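Side-chain contact in nitrate reductase (Ulva prolifera, PDB 5YLY), which probably passes electrons from NADH through its FAD-containing reductase domain for the reduction of nitrate to nitrite, the first step of nitrate assimilation: residues A204-R209 against I225-D230. Sequence-based numbering, arbitrary orientation.
Sequences ADILLR and IHYTVD
With chi1 at -59°, Ile206 sets CG2 anti to its backbone N and CG1 beside it, and both branches meet the Tyr227 ring. CG2 reaches CE1 of Tyr227 at 3.9 Å, while CD1, at the end of the other branch, lies 4.2 Å from CD1 of the same ring. The Ile206 and Tyr227 side chains cross at about a right angle. CD1 of Ile206 also approaches CG1 of Val229, a looser contact at 4.4 Å. Arg209 CG is 4.0 Å from Tyr227 OH. From there the extended chain carries CZ over the ring face, 15° off its normal. CZ of Arg209 stands 5.5 Å from the Tyr227 ring centroid, at most a weak cation-pi attraction, with the guanidinium and ring planes 55° apart. The stronger polar partners lie elsewhere: Arg209 NH1 forms a salt bridge with Glu203, and Tyr227 OH is hydrogen-bonded to Glu213. Trp236 touches Ile206, Arg209 and Tyr227, and Tyr238 packs edge-to-face with Tyr227. The contact joins the loop after strand 193-200 and the start of helix 209-218 to strand 223-229, within a beta-alpha-beta crossover of the parallel-sheet NAD-binding domain.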
ATOM      1  N   ALA A 204      -5.305 -13.517  -9.923  1.00 44.01           N
ATOM      2  CA  ALA A 204      -6.598 -13.018  -9.435  1.00 43.87           C
ATOM      3  C   ALA A 204      -6.458 -12.175  -8.155  1.00 44.16           C
ATOM      4  O   ALA A 204      -7.303 -11.310  -7.901  1.00 43.88           O
ATOM      5  CB  ALA A 204      -7.552 -14.185  -9.199  1.00 46.50           C
ATOM      6  N   ASP A 205      -5.390 -12.418  -7.364  1.00 37.38           N
ATOM      7  CA  ASP A 205      -5.116 -11.695  -6.125  1.00 35.29           C
ATOM      8  C   ASP A 205      -4.444 -10.321  -6.319  1.00 35.15           C
ATOM      9  O   ASP A 205      -4.292  -9.592  -5.337  1.00 34.83           O
ATOM     10  CB  ASP A 205      -4.243 -12.539  -5.190  1.00 37.60           C
ATOM     11  CG  ASP A 205      -4.946 -13.737  -4.605  1.00 49.03           C
ATOM     12  OD1 ASP A 205      -6.153 -13.623  -4.297  1.00 46.51           O
ATOM     13  OD2 ASP A 205      -4.284 -14.787  -4.441  1.00 57.95           O
ATOM     14  N   ILE A 206      -3.988  -9.996  -7.540  1.00 29.13           N
ATOM     15  CA  ILE A 206      -3.308  -8.715  -7.779  1.00 26.76           C
ATOM     16  C   ILE A 206      -4.314  -7.592  -7.554  1.00 30.75           C
ATOM     17  O   ILE A 206      -5.355  -7.577  -8.209  1.00 31.23           O
ATOM     18  CB  ILE A 206      -2.690  -8.640  -9.211  1.00 28.31           C
ATOM     19  CG1 ILE A 206      -1.664  -9.773  -9.464  1.00 29.93           C
ATOM     20  CG2 ILE A 206      -2.045  -7.277  -9.465  1.00 27.99           C
ATOM     21  CD1 ILE A 206      -1.292  -9.954 -10.961  1.00 35.49           C
ATOM     22  N   LEU A 207      -4.010  -6.669  -6.630  1.00 25.96           N
ATOM     23  CA  LEU A 207      -4.874  -5.525  -6.387  1.00 24.96           C
ATOM     24  C   LEU A 207      -4.521  -4.389  -7.350  1.00 28.42           C
ATOM     25  O   LEU A 207      -3.353  -4.194  -7.677  1.00 27.60           O
ATOM     26  CB  LEU A 207      -4.703  -4.996  -4.939  1.00 25.61           C
ATOM     27  CG  LEU A 207      -5.232  -5.874  -3.804  1.00 33.70           C
ATOM     28  CD1 LEU A 207      -4.798  -5.312  -2.439  1.00 35.04           C
ATOM     29  CD2 LEU A 207      -6.754  -5.983  -3.845  1.00 35.75           C
ATOM     30  N   LEU A 208      -5.538  -3.612  -7.756  1.00 24.54           N
ATOM     31  CA  LEU A 208      -5.403  -2.378  -8.550  1.00 23.95           C
ATOM     32  C   LEU A 208      -4.555  -2.557  -9.816  1.00 24.47           C
ATOM     33  O   LEU A 208      -3.833  -1.630 -10.218  1.00 22.45           O
ATOM     34  CB  LEU A 208      -4.818  -1.255  -7.639  1.00 23.49           C
ATOM     35  CG  LEU A 208      -5.676  -0.863  -6.422  1.00 30.05           C
ATOM     36  CD1 LEU A 208      -4.836  -0.156  -5.365  1.00 30.02           C
ATOM     37  CD2 LEU A 208      -6.877  -0.000  -6.858  1.00 34.17           C
ATOM     38  N   ARG A 209      -4.663  -3.727 -10.450  1.00 25.08           N
ATOM     39  CA  ARG A 209      -3.877  -3.986 -11.669  1.00 26.05           C
ATOM     40  C   ARG A 209      -4.178  -2.971 -12.789  1.00 26.56           C
ATOM     41  O   ARG A 209      -3.214  -2.436 -13.336  1.00 24.03           O
ATOM     42  CB  ARG A 209      -4.033  -5.418 -12.171  1.00 27.20           C
ATOM     43  CG  ARG A 209      -2.979  -5.754 -13.230  1.00 27.76           C
ATOM     44  CD  ARG A 209      -3.088  -7.214 -13.564  1.00 35.11           C
ATOM     45  NE  ARG A 209      -2.165  -7.598 -14.623  1.00 38.25           N
ATOM     46  CZ  ARG A 209      -2.163  -8.805 -15.165  1.00 52.21           C
ATOM     47  NH1 ARG A 209      -3.026  -9.724 -14.754  1.00 42.27           N
ATOM     48  NH2 ARG A 209      -1.297  -9.106 -16.123  1.00 42.29           N
ATOM     49  N   ILE A 225       6.806  -1.616 -13.644  1.00 26.32           N
ATOM     50  CA  ILE A 225       6.136  -2.511 -12.708  1.00 25.98           C
ATOM     51  C   ILE A 225       6.345  -3.945 -13.174  1.00 31.06           C
ATOM     52  O   ILE A 225       6.171  -4.239 -14.366  1.00 29.39           O
ATOM     53  CB  ILE A 225       4.637  -2.143 -12.545  1.00 28.83           C
ATOM     54  CG1 ILE A 225       4.447  -0.684 -12.006  1.00 27.97           C
ATOM     55  CG2 ILE A 225       3.917  -3.149 -11.617  1.00 31.35           C
ATOM     56  CD1 ILE A 225       3.156  -0.111 -12.274  1.00 33.30           C
ATOM     57  N   HIS A 226       6.759  -4.828 -12.247  1.00 27.78           N
ATOM     58  CA  HIS A 226       6.955  -6.240 -12.559  1.00 28.45           C
ATOM     59  C   HIS A 226       6.167  -7.031 -11.543  1.00 32.09           C
ATOM     60  O   HIS A 226       6.078  -6.626 -10.382  1.00 30.23           O
ATOM     61  CB  HIS A 226       8.424  -6.632 -12.515  1.00 31.01           C
ATOM     62  CG  HIS A 226       8.695  -7.941 -13.186  1.00 36.86           C
ATOM     63  ND1 HIS A 226       8.887  -7.989 -14.552  1.00 40.36           N
ATOM     64  CD2 HIS A 226       8.770  -9.198 -12.704  1.00 40.50           C
ATOM     65  CE1 HIS A 226       9.137  -9.246 -14.851  1.00 41.11           C
ATOM     66  NE2 HIS A 226       9.061 -10.014 -13.787  1.00 41.87           N
ATOM     67  N   TYR A 227       5.569  -8.142 -11.989  1.00 29.95           N
ATOM     68  CA  TYR A 227       4.733  -8.994 -11.149  1.00 30.48           C
ATOM     69  C   TYR A 227       5.302 -10.395 -11.052  1.00 36.05           C
ATOM     70  O   TYR A 227       5.971 -10.866 -11.977  1.00 37.06           O
ATOM     71  CB  TYR A 227       3.324  -9.118 -11.759  1.00 30.90           C
ATOM     72  CG  TYR A 227       2.630  -7.807 -12.030  1.00 30.67           C
ATOM     73  CD1 TYR A 227       1.853  -7.192 -11.051  1.00 31.14           C
ATOM     74  CD2 TYR A 227       2.689  -7.208 -13.288  1.00 30.80           C
ATOM     75  CE1 TYR A 227       1.182  -5.998 -11.305  1.00 28.88           C
ATOM     76  CE2 TYR A 227       2.036  -6.000 -13.547  1.00 29.96           C
ATOM     77  CZ  TYR A 227       1.274  -5.411 -12.559  1.00 32.41           C
ATOM     78  OH  TYR A 227       0.642  -4.224 -12.808  1.00 31.49           O
ATOM     79  N   THR A 228       4.986 -11.092  -9.947  1.00 33.22           N
ATOM     80  CA  THR A 228       5.248 -12.519  -9.782  1.00 34.06           C
ATOM     81  C   THR A 228       4.038 -13.139  -9.121  1.00 37.34           C
ATOM     82  O   THR A 228       3.368 -12.487  -8.321  1.00 35.23           O
ATOM     83  CB  THR A 228       6.578 -12.882  -9.096  1.00 40.21           C
ATOM     84  OG1 THR A 228       6.808 -14.288  -9.290  1.00 43.08           O
ATOM     85  CG2 THR A 228       6.594 -12.563  -7.594  1.00 37.38           C
ATOM     86  N   VAL A 229       3.716 -14.356  -9.518  1.00 36.98           N
ATOM     87  CA  VAL A 229       2.635 -15.141  -8.925  1.00 37.61           C
ATOM     88  C   VAL A 229       3.199 -16.527  -8.595  1.00 46.94           C
ATOM     89  O   VAL A 229       4.141 -16.958  -9.261  1.00 45.74           O
ATOM     90  CB  VAL A 229       1.324 -15.176  -9.764  1.00 41.09           C
ATOM     91  CG1 VAL A 229       0.698 -13.783  -9.900  1.00 37.98           C
ATOM     92  CG2 VAL A 229       1.548 -15.814 -11.128  1.00 42.93           C
ATOM     93  N   ASP A 230       2.694 -17.182  -7.530  1.00 48.51           N
ATOM     94  CA  ASP A 230       3.170 -18.505  -7.107  1.00 53.16           C
ATOM     95  C   ASP A 230       2.830 -19.513  -8.187  1.00 63.71           C
ATOM     96  O   ASP A 230       3.726 -20.134  -8.770  1.00 64.65           O
ATOM     97  CB  ASP A 230       2.522 -18.929  -5.771  1.00 55.93           C
ATOM     98  CG  ASP A 230       2.864 -18.089  -4.550  1.00 69.70           C
ATOM     99  OD1 ASP A 230       3.707 -17.178  -4.668  1.00 67.47           O
ATOM    100  OD2 ASP A 230       2.325 -18.379  -3.465  1.00 82.11           O
TER